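Local coordinates for type I site-specific restriction-modification system, R (Restriction) subunit (Vibrio vulnificus, PDB 3H1T), which is a putative motor and restriction subunit of a type I restriction enzyme, here a fragment with helicase-like domains that probably bind ATP and DNA, at residues Thr212-Ala215 with Phe216-Trp220; Gln507-Thr510 with Thr511-Ala515. All blocks are in the same frame, centred on the assembly; numbering follows the deposited sequence.

Interaction 1: residues Thr212-Ala215 with Phe216-Trp220; sequences TVVA and FQISW
The P-loop (Walker A) signature of the first RecA-like domain ends at Thr212, and the chain runs on through helix 211-224, whose first turns make this contact. Regular i to i+4 bonds carry the backbone: Phe216 N donates to Thr212 O at 2.9 Å, Gln217 N to Val213 O at 3.1 Å, and Ile218 N to Val214 O at 3.1 Å. The next carbonyl accepts twice: a short bond from Ser219 OG, 2.7 Å from Ala215 O, and a weak one from Ser219 N, 3.3 Å from the same oxygen. Ser219 OG stands beside its own backbone N (chi1 -48°), which bends the hydroxyl back along the helix to that carbonyl; it arrives tilted 25° from the carbonyl plane. On the face toward helix 181-195, Val214 CG1 meets the terminal CD1 of Ile218 at 3.7 Å. There Val214 also touches Ile187, and Ile218 rests on Ala190. Ala215 and Ser219 both pack on Ile307 of strand 305-308. The buried serine hydroxyl is therefore satisfied inside its own helix, which is consistent with a polar side chain lying against Ile307, while Val214 and Ile218 turn a joint apolar surface toward helix 181-195.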
loop_
_atom_site.group_PDB
_atom_site.type_symbol
_atom_site.label_atom_id
_atom_site.label_comp_id
_atom_site.label_asym_id
_atom_site.label_seq_id
_atom_site.Cartn_x
_atom_site.Cartn_y
_atom_site.Cartn_z
ATOM N N THR A 212 -6.651 -4.211 -2.964
ATOM C CA THR A 212 -7.887 -4.963 -3.197
ATOM C C THR A 212 -9.087 -4.356 -2.478
ATOM O O THR A 212 -10.212 -4.425 -2.990
ATOM C CB THR A 212 -7.742 -6.434 -2.770
ATOM O OG1 THR A 212 -6.788 -7.090 -3.618
ATOM C CG2 THR A 212 -9.076 -7.156 -2.870
ATOM N N VAL A 213 -8.864 -3.765 -1.305
ATOM C CA VAL A 213 -9.947 -3.127 -0.552
ATOM C C VAL A 213 -10.479 -1.963 -1.398
ATOM O O VAL A 213 -11.694 -1.740 -1.500
ATOM C CB VAL A 213 -9.440 -2.590 0.818
ATOM C CG1 VAL A 213 -10.497 -1.685 1.459
ATOM C CG2 VAL A 213 -9.137 -3.743 1.738
ATOM N N VAL A 214 -9.551 -1.233 -2.005
ATOM C CA VAL A 214 -9.875 -0.115 -2.877
ATOM C C VAL A 214 -10.587 -0.611 -4.142
ATOM O O VAL A 214 -11.634 -0.097 -4.514
ATOM C CB VAL A 214 -8.599 0.642 -3.305
ATOM C CG1 VAL A 214 -8.927 1.659 -4.380
ATOM C CG2 VAL A 214 -7.989 1.336 -2.098
ATOM N N ALA A 215 -10.021 -1.628 -4.786
ATOM C CA ALA A 215 -10.610 -2.194 -5.993
ATOM C C ALA A 215 -12.061 -2.587 -5.753
ATOM O O ALA A 215 -12.931 -2.281 -6.572
ATOM C CB ALA A 215 -9.808 -3.405 -6.443
ATOM N N PHE A 216 -12.311 -3.244 -4.618
ATOM C CA PHE A 216 -13.655 -3.684 -4.237
ATOM C C PHE A 216 -14.638 -2.546 -3.967
ATOM O O PHE A 216 -15.747 -2.558 -4.485
ATOM C CB PHE A 216 -13.587 -4.592 -3.002
ATOM C CG PHE A 216 -14.927 -4.876 -2.376
ATOM C CD1 PHE A 216 -15.829 -5.734 -2.996
ATOM C CD2 PHE A 216 -15.287 -4.279 -1.159
ATOM C CE1 PHE A 216 -17.066 -5.993 -2.422
ATOM C CE2 PHE A 216 -16.524 -4.535 -0.571
ATOM C CZ PHE A 216 -17.415 -5.390 -1.204
ATOM N N GLN A 217 -14.237 -1.555 -3.177
ATOM C CA GLN A 217 -15.152 -0.453 -2.867
ATOM C C GLN A 217 -15.478 0.461 -4.054
ATOM O O GLN A 217 -16.550 1.063 -4.096
ATOM C CB GLN A 217 -14.621 0.371 -1.685
ATOM C CG GLN A 217 -14.500 -0.410 -0.364
ATOM C CD GLN A 217 -15.839 -0.663 0.345
ATOM O OE1 GLN A 217 -15.868 -1.164 1.466
ATOM N NE2 GLN A 217 -16.940 -0.319 -0.306
ATOM N N ILE A 218 -14.572 0.572 -5.018
ATOM C CA ILE A 218 -14.859 1.396 -6.188
ATOM C C ILE A 218 -15.982 0.671 -6.938
ATOM O O ILE A 218 -16.995 1.266 -7.312
ATOM C CB ILE A 218 -13.624 1.512 -7.120
ATOM C CG1 ILE A 218 -12.504 2.316 -6.434
ATOM C CG2 ILE A 218 -14.021 2.195 -8.422
ATOM C CD1 ILE A 218 -11.173 2.307 -7.195
ATOM N N SER A 219 -15.787 -0.633 -7.131
ATOM C CA SER A 219 -16.752 -1.487 -7.820
ATOM C C SER A 219 -18.100 -1.440 -7.119
ATOM O O SER A 219 -19.133 -1.245 -7.756
ATOM C CB SER A 219 -16.261 -2.935 -7.839
ATOM O OG SER A 219 -14.908 -2.997 -8.249
ATOM N N TRP A 220 -18.096 -1.619 -5.805
ATOM C CA TRP A 220 -19.346 -1.597 -5.069
ATOM C C TRP A 220 -20.045 -0.241 -5.213
ATOM O O TRP A 220 -21.229 -0.184 -5.559
ATOM C CB TRP A 220 -19.095 -1.937 -3.595
ATOM C CG TRP A 220 -20.340 -2.041 -2.786
ATOM C CD1 TRP A 220 -20.845 -1.100 -1.941
ATOM C CD2 TRP A 220 -21.235 -3.158 -2.723
ATOM N NE1 TRP A 220 -21.994 -1.558 -1.351
ATOM C CE2 TRP A 220 -22.258 -2.821 -1.813
ATOM C CE3 TRP A 220 -21.271 -4.412 -3.349
ATOM C CZ2 TRP A 220 -23.308 -3.693 -1.502
ATOM C CZ3 TRP A 220 -22.319 -5.283 -3.041
ATOM C CH2 TRP A 220 -23.323 -4.915 -2.124
#

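Interaction 2: residues Gln507-Thr510 with Thr511-Ala515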
loop_
_atom_site.group_PDB
_atom_site.type_symbol
_atom_site.label_atom_id
_atom_site.label_comp_id
_atom_site.label_asym_id
_atom_site.label_seq_id
_atom_site.Cartn_x
_atom_site.Cartn_y
_atom_site.Cartn_z
ATOM N N GLN A 507 12.988 -16.126 -8.778
ATOM C CA GLN A 507 12.020 -15.161 -9.280
ATOM C C GLN A 507 10.600 -15.324 -8.710
ATOM O O GLN A 507 10.000 -14.350 -8.258
ATOM C CB GLN A 507 11.971 -15.245 -10.804
ATOM C CG GLN A 507 11.342 -14.029 -11.455
ATOM C CD GLN A 507 12.199 -12.774 -11.303
ATOM O OE1 GLN A 507 13.428 -12.848 -11.304
ATOM N NE2 GLN A 507 11.549 -11.614 -11.192
ATOM N N LEU A 508 10.082 -16.550 -8.706
ATOM C CA LEU A 508 8.733 -16.845 -8.217
ATOM C C LEU A 508 8.201 -16.118 -6.964
ATOM O O LEU A 508 7.027 -15.724 -6.925
ATOM C CB LEU A 508 8.591 -18.345 -7.989
ATOM C CG LEU A 508 7.144 -18.756 -7.717
ATOM C CD1 LEU A 508 6.346 -18.618 -9.001
ATOM C CD2 LEU A 508 7.092 -20.189 -7.207
ATOM N N LEU A 509 9.032 -15.949 -5.940
ATOM C CA LEU A 509 8.540 -15.293 -4.737
ATOM C C LEU A 509 8.706 -13.785 -4.701
ATOM O O LEU A 509 8.453 -13.164 -3.674
ATOM C CB LEU A 509 9.168 -15.914 -3.490
ATOM C CG LEU A 509 8.970 -17.433 -3.333
ATOM C CD1 LEU A 509 9.338 -17.855 -1.921
ATOM C CD2 LEU A 509 7.521 -17.817 -3.632
ATOM N N THR A 510 9.118 -13.179 -5.805
ATOM C CA THR A 510 9.236 -11.735 -5.799
ATOM C C THR A 510 7.829 -11.194 -5.521
ATOM O O THR A 510 7.666 -10.272 -4.725
ATOM C CB THR A 510 9.795 -11.199 -7.138
ATOM O OG1 THR A 510 9.146 -11.848 -8.235
ATOM C CG2 THR A 510 11.301 -11.437 -7.214
ATOM N N THR A 511 6.817 -11.767 -6.180
ATOM C CA THR A 511 5.419 -11.371 -5.959
ATOM C C THR A 511 4.636 -12.625 -5.569
ATOM O O THR A 511 3.412 -12.598 -5.488
ATOM C CB THR A 511 4.717 -10.805 -7.213
ATOM O OG1 THR A 511 4.559 -11.844 -8.188
ATOM C CG2 THR A 511 5.499 -9.664 -7.798
ATOM N N GLY A 512 5.353 -13.716 -5.329
ATOM C CA GLY A 512 4.717 -14.964 -4.970
ATOM C C GLY A 512 4.344 -15.169 -3.507
ATOM O O GLY A 512 3.371 -15.871 -3.222
ATOM N N VAL A 513 5.079 -14.564 -2.579
ATOM C CA VAL A 513 4.826 -14.743 -1.152
ATOM C C VAL A 513 4.005 -13.699 -0.428
ATOM O O VAL A 513 4.165 -12.500 -0.629
ATOM C CB VAL A 513 6.133 -14.812 -0.337
ATOM C CG1 VAL A 513 6.111 -16.043 0.547
ATOM C CG2 VAL A 513 7.342 -14.783 -1.257
ATOM N N ASP A 514 3.128 -14.170 0.445
ATOM C CA ASP A 514 2.340 -13.300 1.293
ATOM C C ASP A 514 2.524 -13.917 2.658
ATOM O O ASP A 514 1.700 -14.709 3.100
ATOM C CB ASP A 514 0.857 -13.279 0.931
ATOM C CG ASP A 514 0.057 -12.366 1.866
ATOM O OD1 ASP A 514 0.583 -11.296 2.247
ATOM O OD2 ASP A 514 -1.090 -12.713 2.225
ATOM N N ALA A 515 3.621 -13.563 3.318
ATOM C CA ALA A 515 3.926 -14.098 4.636
ATOM C C ALA A 515 4.239 -12.948 5.585
ATOM O O ALA A 515 5.367 -12.452 5.621
ATOM C CB ALA A 515 5.108 -15.022 4.543
#
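Leu508 and Gly512 meet through their backbones where the loop between strands 502-505 and 518-524 folds back on itself; its Thr-Gly-Val-Asp sequence matches motif V of superfamily 2 helicases. Among polar contacts, Gln507 to Thr510 form a type I beta turn, closed by Thr510 N donating to Gln507 O at 2.9 Å. The same oxygen takes a second, shorter bond from Thr510 OG1, 2.6 Å from Gln507 O, with the hydroxyl tilted 17° from the carbonyl plane. Thr510 OG1 sits between its own N and carbonyl carbon (chi1 45°), which brings it round beside the amide so that one residue holds the carbonyl twice. Beyond the turn the close approach is of the C-H kind: Gly512 CA lies 3.1 Å from Leu508 O, with an angle of 127° at the hydrogen. Gly512 has no side chain to keep the two backbones apart. In the apolar contact Leu509 and Val513 lie side by side, though the placing of Val513 CG2 is itself doubtful. Both residues pack on Leu489 of helix 482-493, and Thr510 touches Phe445 of strand 441-446. The Gln507 amide is held at both ends, OE1 by Arg525 and NE2 by Glu532, while Val513 O receives a weak bond from Arg539. With no clear hydrogen bond joining 507-510 to 511-515, the carbonyl of Gln507 fixes the turn itself, while the return to 511-515 is made by close backbone approach and apolar packing.

In the fold
Interaction 1 belongs to the first RecA-like domain, with its seven-stranded parallel sheet, and interaction 2 to the second, built round the sheet that includes strands 502-505 and 518-524. Their centres are 23 Å apart and their nearest atoms about 10 Å, so the two do not touch. In helicases of this superfamily ATP binds in the cleft between such domains: the P-loop that leads into 212-220 would hold the phosphates, while 507-515, which by sequence corresponds to motif V, would face the cleft from the second domain, near the motif VI arginines. Arg539 and Arg542 fit that motif, and Arg542 NE reaches Asp514 OD1 in a long, weak ion pair.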